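3-oxoacyl-(Acyl-carrier protein) synthase (Burkholderia xenovorans, PDB 4EFI) probably acts as a 3-oxoacyl-[acyl-carrier-protein] synthase, a thiolase-like enzyme that condenses an acyl group with malonyl-ACP during fatty acid synthesis. Local coordinates at residues V22-P27 with A176-A181; I92-T97 with L152-T157. One frame throughout, in Å; residues are numbered along the deposited sequence.

Contact 1. Residues V22-P27 with A176-A181; sequences VVSCVP and AGTMTA
Val23 and Met179 pair across two antiparallel strands, each backbone N bonded to the other's O at 2.9 Å. Cys25 and Gly177 form the next hydrogen-bonded pair. There Cys25 N reaches Gly177 O at 2.7 Å, and the N-H points almost straight at the acceptor (176°). Between and beside these rungs lie the non-hydrogen-bonded pairs Ser24-Thr178 and Val22-Thr180, where the CA atoms come nearest each other. Thr178 CA also turns its hydrogen to Val23 O, at 3.3 Å. The short strand segments run 162° apart in direction.

The tight part is the face carrying Val22, Ser24, Thr178 and Thr180. Thr178 CG2 sits against Ser24 OG at 3.4 Å. It is placed there by a chi1 of 73°, which turns Thr178 OG1 the other way, to bond Val154 O. Ser24 OG is in turn bonded to Thr311 OG1 of helix 305-313, which covers this face. Val22 and Thr180 lie side by side and point the same way, with Val22 CG1 3.8 Å from Thr180 OG1. Thr180 OG1 is hydrogen-bonded to Tyr131 OH.

The opposite face is looser between the two segments. Gly177 brings no side chain to it, and the end of Met179 leads away from strand 22-26 toward Leu151 and Ala153. This side is not open to solvent: Val23 and Met179 both pack on Leu77 of helix 66-81. The pairing also thins at one end, where Val26 CG1 on Ala176 CB, at 3.9 Å, is the last side-chain contact.

Strands 17-26 and 176-184 are thus zipped together inside a six-stranded mixed sheet with helices on both faces. This antiparallel pairing of 17-26 with 176-184 belongs to one of the two mixed sheets of the thiolase fold.

Contact 2. Residues I92-T97 with L152-T157; sequences IFVSQT and LAVGDT
Phe93 and Ala153 fit as a bump beside a hollow in a parallel strand pair of the thiolase-fold sheet. The small methyl of Ala153 leaves room for the ring, and its CB lies in the ring plane, at the edge, 3.8 Å from Phe93 CD1. Leu109 of helix 105-112 and Cys70 of helix 66-81 touch both residues on this face. On the other face Ile92 and Leu152 run side by side, Ile92 CD1 on Leu152 CD2 at 3.9 Å. Val154 CG2 fits beside Val94 CB, and helix 130-143 closes over this face. Backbone bonds from Ala153 N to Ile92 O, Ala153 O to Val94 N and Val94 O to Gly155 N hold the strands in step.

Beyond Val94 the chain bends. Ser95 OG accepts the N-H of Thr97, which makes an ST turn. The carboxylate of Asp156 packs against the side of this turn. Its OD1 takes Gln96 N on the syn side at 2.8 Å, from somewhat out of plane, and Thr97 OG1 on the anti side. Its OD2 takes Gln96 NE2 at 3.0 Å, with the amide and carboxylate planes 33° apart. OD2 is also bonded to Ser302 OG. Three donors across the contact thus fix the rotation of the carboxylate.

Thr97 crosses Asp156 at about a right angle. Its chi1 of 51° sets OG1 between its own backbone N and carbonyl carbon, where it donates to Asp156 OD1 and accepts the N-H of Thr157 at 2.9 Å. A water joins Thr97 O to Thr157 OG1, 2.8 Å from each.

How the contacts relate
The two contacts lie in one mixed sheet, their centres about 10 Å apart. Strand 90-94 is followed across the sheet by 149-156, then 176-184, then 17-26. Contact 2 pairs the first two in parallel and contact 1 the last two antiparallel. Strands 149-156 and 176-184 are neighbours, and Thr180 O to Leu152 N is a probable hydrogen bond of 2.8 Å between them. Along the chain, contact 2 is nested inside the loop closed by contact 1. Helix 66-81 touches both contacts on one face. With the 149-156/176-184 pairing between them, they make up the four middle strands of the six-stranded sheet.

Contact 1. Residues V22-P27 with A176-A181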
ATOM      1  N   VAL A  22      -8.113  -5.715  -9.917  1.00 12.42           N
ATOM      2  CA  VAL A  22      -6.968  -4.947  -9.413  1.00 11.82           C
ATOM      3  C   VAL A  22      -5.886  -4.927 -10.502  1.00 11.41           C
ATOM      4  O   VAL A  22      -5.544  -5.970 -11.059  1.00 12.40           O
ATOM      5  CB  VAL A  22      -6.330  -5.587  -8.157  1.00 12.69           C
ATOM      6  CG1 VAL A  22      -5.233  -4.677  -7.584  1.00 14.25           C
ATOM      7  CG2 VAL A  22      -7.353  -5.922  -7.092  1.00 16.37           C
ATOM      8  N   VAL A  23      -5.396  -3.744 -10.850  1.00 10.74           N
ATOM      9  CA  VAL A  23      -4.247  -3.641 -11.740  1.00 11.28           C
ATOM     10  C   VAL A  23      -3.161  -2.781 -11.084  1.00 10.18           C
ATOM     11  O   VAL A  23      -3.462  -1.718 -10.493  1.00 11.54           O
ATOM     12  CB  VAL A  23      -4.618  -3.030 -13.103  1.00 12.19           C
ATOM     13  CG1 VAL A  23      -3.395  -2.816 -13.980  1.00 12.11           C
ATOM     14  CG2 VAL A  23      -5.623  -3.917 -13.817  1.00 13.38           C
ATOM     15  N   SER A  24      -1.915  -3.195 -11.232  1.00 10.06           N
ATOM     16  CA  SER A  24      -0.760  -2.417 -10.776  1.00 10.21           C
ATOM     17  C   SER A  24       0.022  -1.953 -11.982  1.00 11.75           C
ATOM     18  O   SER A  24       0.137  -2.700 -12.967  1.00 12.83           O
ATOM     19  CB  SER A  24       0.161  -3.263  -9.905  1.00 11.92           C
ATOM     20  OG  SER A  24      -0.506  -3.768  -8.764  1.00 13.75           O
ATOM     21  N   CYS A  25       0.608  -0.771 -11.889  1.00 10.71           N
ATOM     22  CA  CYS A  25       1.509  -0.238 -12.908  1.00 11.10           C
ATOM     23  C   CYS A  25       2.795   0.208 -12.227  1.00 11.59           C
ATOM     24  O   CYS A  25       2.785   1.012 -11.273  1.00 12.62           O
ATOM     25  CB  CYS A  25       0.877   0.953 -13.636  1.00 11.53           C
ATOM     26  SG  CYS A  25       1.957   1.668 -14.908  1.00 13.72           S
ATOM     27  N   VAL A  26       3.919  -0.307 -12.699  1.00 11.31           N
ATOM     28  CA  VAL A  26       5.237   0.048 -12.188  1.00 11.97           C
ATOM     29  C   VAL A  26       6.055   0.760 -13.261  1.00 12.20           C
ATOM     30  O   VAL A  26       5.872   0.527 -14.453  1.00 13.00           O
ATOM     31  CB  VAL A  26       6.022  -1.180 -11.677  1.00 12.19           C
ATOM     32  CG1 VAL A  26       5.320  -1.772 -10.491  1.00 13.88           C
ATOM     33  CG2 VAL A  26       6.234  -2.248 -12.787  1.00 14.51           C
ATOM     34  N   PRO A  27       6.971   1.647 -12.860  1.00 11.94           N
ATOM     35  CA  PRO A  27       7.908   2.218 -13.831  1.00 12.24           C
ATOM     36  C   PRO A  27       8.657   1.120 -14.560  1.00 12.30           C
ATOM     37  O   PRO A  27       9.048   0.119 -13.984  1.00 13.19           O
ATOM     38  CB  PRO A  27       8.844   3.073 -12.952  1.00 12.92           C
ATOM     39  CG  PRO A  27       7.990   3.454 -11.800  1.00 12.53           C
ATOM     40  CD  PRO A  27       7.161   2.213 -11.521  1.00 12.13           C
ATOM     41  N   ALA A 176       5.359   2.251  -7.218  1.00 11.45           N
ATOM     42  CA  ALA A 176       4.261   1.587  -7.906  1.00 12.07           C
ATOM     43  C   ALA A 176       2.965   2.374  -7.747  1.00 12.08           C
ATOM     44  O   ALA A 176       2.796   3.107  -6.780  1.00 11.89           O
ATOM     45  CB  ALA A 176       4.085   0.175  -7.373  1.00 12.41           C
ATOM     46  N   GLY A 177       2.043   2.181  -8.682  1.00 12.49           N
ATOM     47  CA  GLY A 177       0.705   2.734  -8.585  1.00 12.14           C
ATOM     48  C   GLY A 177      -0.304   1.649  -8.909  1.00 12.25           C
ATOM     49  O   GLY A 177      -0.018   0.764  -9.705  1.00 15.97           O
ATOM     50  N   THR A 178      -1.481   1.705  -8.294  1.00 11.31           N
ATOM     51  CA  THR A 178      -2.473   0.644  -8.483  1.00 11.14           C
ATOM     52  C   THR A 178      -3.863   1.228  -8.556  1.00 11.10           C
ATOM     53  O   THR A 178      -4.140   2.331  -8.067  1.00 11.56           O
ATOM     54  CB  THR A 178      -2.424  -0.384  -7.339  1.00 10.79           C
ATOM     55  OG1 THR A 178      -2.972   0.173  -6.135  1.00 11.52           O
ATOM     56  CG2 THR A 178      -1.009  -0.865  -7.083  1.00 12.36           C
ATOM     57  N   MET A 179      -4.749   0.485  -9.213  1.00 11.00           N
ATOM     58  CA  MET A 179      -6.166   0.798  -9.223  1.00 10.91           C
ATOM     59  C   MET A 179      -6.949  -0.458  -8.876  1.00 11.11           C
ATOM     60  O   MET A 179      -6.739  -1.494  -9.495  1.00 12.24           O
ATOM     61  CB  MET A 179      -6.611   1.376 -10.582  1.00 12.49           C
ATOM     62  CG  MET A 179      -7.991   2.035 -10.520  1.00 11.73           C
ATOM     63  SD  MET A 179      -7.942   3.659  -9.697  1.00 12.02           S
ATOM     64  CE  MET A 179      -7.436   4.691 -11.057  1.00 12.83           C
ATOM     65  N   THR A 180      -7.851  -0.334  -7.907  1.00 10.56           N
ATOM     66  CA  THR A 180      -8.740  -1.403  -7.463  1.00 12.28           C
ATOM     67  C   THR A 180     -10.170  -0.979  -7.731  1.00 11.89           C
ATOM     68  O   THR A 180     -10.558   0.163  -7.424  1.00 12.21           O
ATOM     69  CB  THR A 180      -8.576  -1.667  -5.945  1.00 12.43           C
ATOM     70  OG1 THR A 180      -7.239  -2.110  -5.684  1.00 12.02           O
ATOM     71  CG2 THR A 180      -9.553  -2.744  -5.440  1.00 13.15           C
ATOM     72  N   ALA A 181     -10.956  -1.876  -8.319  1.00 11.49           N
ATOM     73  CA  ALA A 181     -12.376  -1.637  -8.597  1.00 12.45           C
ATOM     74  C   ALA A 181     -13.192  -2.314  -7.525  1.00 11.88           C
ATOM     75  O   ALA A 181     -12.962  -3.481  -7.217  1.00 12.56           O
ATOM     76  CB  ALA A 181     -12.759  -2.231  -9.950  1.00 13.28           C
TER

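Contact 2. Residues I92-T97 with L152-T157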
ATOM      1  N   ILE A  92     -11.097   7.451  -5.053  1.00 11.39           N
ATOM      2  CA  ILE A  92     -10.307   7.809  -3.886  1.00 11.43           C
ATOM      3  C   ILE A  92      -8.843   7.609  -4.217  1.00 11.32           C
ATOM      4  O   ILE A  92      -8.467   6.518  -4.638  1.00 12.13           O
ATOM      5  CB  ILE A  92     -10.696   6.916  -2.706  1.00 12.17           C
ATOM      6  CG1 ILE A  92     -12.206   7.007  -2.433  1.00 15.38           C
ATOM      7  CG2 ILE A  92      -9.908   7.322  -1.457  1.00 15.08           C
ATOM      8  CD1 ILE A  92     -12.698   6.073  -1.321  1.00 18.24           C
ATOM      9  N   PHE A  93      -8.041   8.654  -4.057  1.00 11.09           N
ATOM     10  CA  PHE A  93      -6.596   8.608  -4.324  1.00 11.08           C
ATOM     11  C   PHE A  93      -5.845   8.619  -3.008  1.00 11.27           C
ATOM     12  O   PHE A  93      -5.835   9.632  -2.281  1.00 12.89           O
ATOM     13  CB  PHE A  93      -6.187   9.811  -5.207  1.00 11.38           C
ATOM     14  CG  PHE A  93      -4.698   9.874  -5.532  1.00 11.94           C
ATOM     15  CD1 PHE A  93      -4.088   8.883  -6.263  1.00 13.03           C
ATOM     16  CD2 PHE A  93      -3.926  10.942  -5.125  1.00 13.21           C
ATOM     17  CE1 PHE A  93      -2.722   8.959  -6.584  1.00 13.37           C
ATOM     18  CE2 PHE A  93      -2.576  11.016  -5.431  1.00 13.37           C
ATOM     19  CZ  PHE A  93      -1.986  10.044  -6.172  1.00 12.31           C
ATOM     20  N   VAL A  94      -5.245   7.490  -2.671  1.00 10.98           N
ATOM     21  CA  VAL A  94      -4.467   7.334  -1.447  1.00 11.63           C
ATOM     22  C   VAL A  94      -3.002   7.346  -1.834  1.00 11.88           C
ATOM     23  O   VAL A  94      -2.554   6.484  -2.620  1.00 12.47           O
ATOM     24  CB  VAL A  94      -4.800   6.026  -0.734  1.00 13.42           C
ATOM     25  CG1 VAL A  94      -3.935   5.878   0.527  1.00 13.95           C
ATOM     26  CG2 VAL A  94      -6.286   5.994  -0.402  1.00 14.82           C
ATOM     27  N   SER A  95      -2.272   8.331  -1.318  1.00 10.81           N
ATOM     28  CA  SER A  95      -0.895   8.541  -1.705  1.00 11.94           C
ATOM     29  C   SER A  95      -0.249   9.562  -0.790  1.00 12.46           C
ATOM     30  O   SER A  95      -0.939  10.398  -0.188  1.00 13.67           O
ATOM     31  CB  SER A  95      -0.821   9.069  -3.126  1.00 13.01           C
ATOM     32  OG  SER A  95       0.530   9.226  -3.580  1.00 12.78           O
ATOM     33  N   GLN A  96       1.071   9.499  -0.682  1.00 11.75           N
ATOM     34  CA  GLN A  96       1.860  10.517  -0.003  1.00 11.22           C
ATOM     35  C   GLN A  96       2.621  11.403  -0.999  1.00 11.98           C
ATOM     36  O   GLN A  96       3.354  12.289  -0.572  1.00 12.48           O
ATOM     37  CB  GLN A  96       2.838   9.833   0.943  1.00 12.55           C
ATOM     38  CG  GLN A  96       2.122   9.008   1.987  1.00 15.02           C
ATOM     39  CD  GLN A  96       3.034   8.121   2.786  1.00 15.88           C
ATOM     40  OE1 GLN A  96       3.125   8.258   3.996  1.00 15.20           O
ATOM     41  NE2 GLN A  96       3.677   7.195   2.119  1.00 16.06           N
ATOM     42  N   THR A  97       2.440  11.148  -2.300  1.00 12.05           N
ATOM     43  CA  THR A  97       3.210  11.828  -3.335  1.00 12.05           C
ATOM     44  C   THR A  97       2.303  12.390  -4.441  1.00 13.14           C
ATOM     45  O   THR A  97       2.438  12.052  -5.612  1.00 11.86           O
ATOM     46  CB  THR A  97       4.364  10.938  -3.868  1.00 13.10           C
ATOM     47  OG1 THR A  97       3.870   9.632  -4.236  1.00 12.74           O
ATOM     48  CG2 THR A  97       5.446  10.786  -2.796  1.00 14.11           C
ATOM     49  N   LEU A 152     -10.305   2.792  -6.397  1.00 10.60           N
ATOM     50  CA  LEU A 152      -9.304   3.129  -5.412  1.00 10.97           C
ATOM     51  C   LEU A 152      -7.965   3.212  -6.099  1.00 10.54           C
ATOM     52  O   LEU A 152      -7.415   2.194  -6.541  1.00 11.06           O
ATOM     53  CB  LEU A 152      -9.234   2.085  -4.293  1.00 11.99           C
ATOM     54  CG  LEU A 152     -10.537   1.700  -3.614  1.00 12.20           C
ATOM     55  CD1 LEU A 152     -10.268   0.552  -2.658  1.00 13.77           C
ATOM     56  CD2 LEU A 152     -11.164   2.879  -2.912  1.00 13.83           C
ATOM     57  N   ALA A 153      -7.450   4.430  -6.195  1.00 10.60           N
ATOM     58  CA  ALA A 153      -6.160   4.702  -6.812  1.00 10.85           C
ATOM     59  C   ALA A 153      -5.155   4.824  -5.682  1.00 11.34           C
ATOM     60  O   ALA A 153      -5.164   5.803  -4.930  1.00 11.80           O
ATOM     61  CB  ALA A 153      -6.240   6.000  -7.604  1.00 11.00           C
ATOM     62  N   VAL A 154      -4.321   3.801  -5.480  1.00 10.70           N
ATOM     63  CA  VAL A 154      -3.447   3.715  -4.326  1.00 11.19           C
ATOM     64  C   VAL A 154      -2.024   3.569  -4.863  1.00 11.90           C
ATOM     65  O   VAL A 154      -1.702   2.584  -5.545  1.00 12.11           O
ATOM     66  CB  VAL A 154      -3.829   2.552  -3.402  1.00 12.39           C
ATOM     67  CG1 VAL A 154      -2.878   2.509  -2.185  1.00 12.93           C
ATOM     68  CG2 VAL A 154      -5.291   2.687  -2.987  1.00 11.72           C
ATOM     69  N   GLY A 155      -1.181   4.569  -4.621  1.00 12.34           N
ATOM     70  CA  GLY A 155       0.130   4.561  -5.253  1.00 12.75           C
ATOM     71  C   GLY A 155       1.069   5.565  -4.635  1.00 12.77           C
ATOM     72  O   GLY A 155       0.659   6.473  -3.910  1.00 12.61           O
ATOM     73  N   ASP A 156       2.350   5.417  -4.941  1.00 11.21           N
ATOM     74  CA  ASP A 156       3.354   6.320  -4.392  1.00 11.92           C
ATOM     75  C   ASP A 156       4.597   6.269  -5.256  1.00 13.43           C
ATOM     76  O   ASP A 156       4.879   5.243  -5.909  1.00 14.64           O
ATOM     77  CB  ASP A 156       3.751   5.908  -2.965  1.00 12.29           C
ATOM     78  CG  ASP A 156       3.259   6.864  -1.895  1.00 12.38           C
ATOM     79  OD1 ASP A 156       3.013   8.059  -2.145  1.00 12.96           O
ATOM     80  OD2 ASP A 156       3.125   6.385  -0.753  1.00 16.73           O
ATOM     81  N   THR A 157       5.361   7.350  -5.231  1.00 12.12           N
ATOM     82  CA  THR A 157       6.719   7.343  -5.777  1.00 12.44           C
ATOM     83  C   THR A 157       7.657   7.812  -4.654  1.00 11.56           C
ATOM     84  O   THR A 157       8.214   8.902  -4.693  1.00 12.58           O
ATOM     85  CB  THR A 157       6.891   8.225  -7.024  1.00 12.88           C
ATOM     86  OG1 THR A 157       6.577   9.580  -6.705  1.00 12.95           O
ATOM     87  CG2 THR A 157       5.980   7.774  -8.155  1.00 14.52           C
TER
HETATM   88  O   HOH W   1       4.338  11.044  -7.372  1.00 12.51           O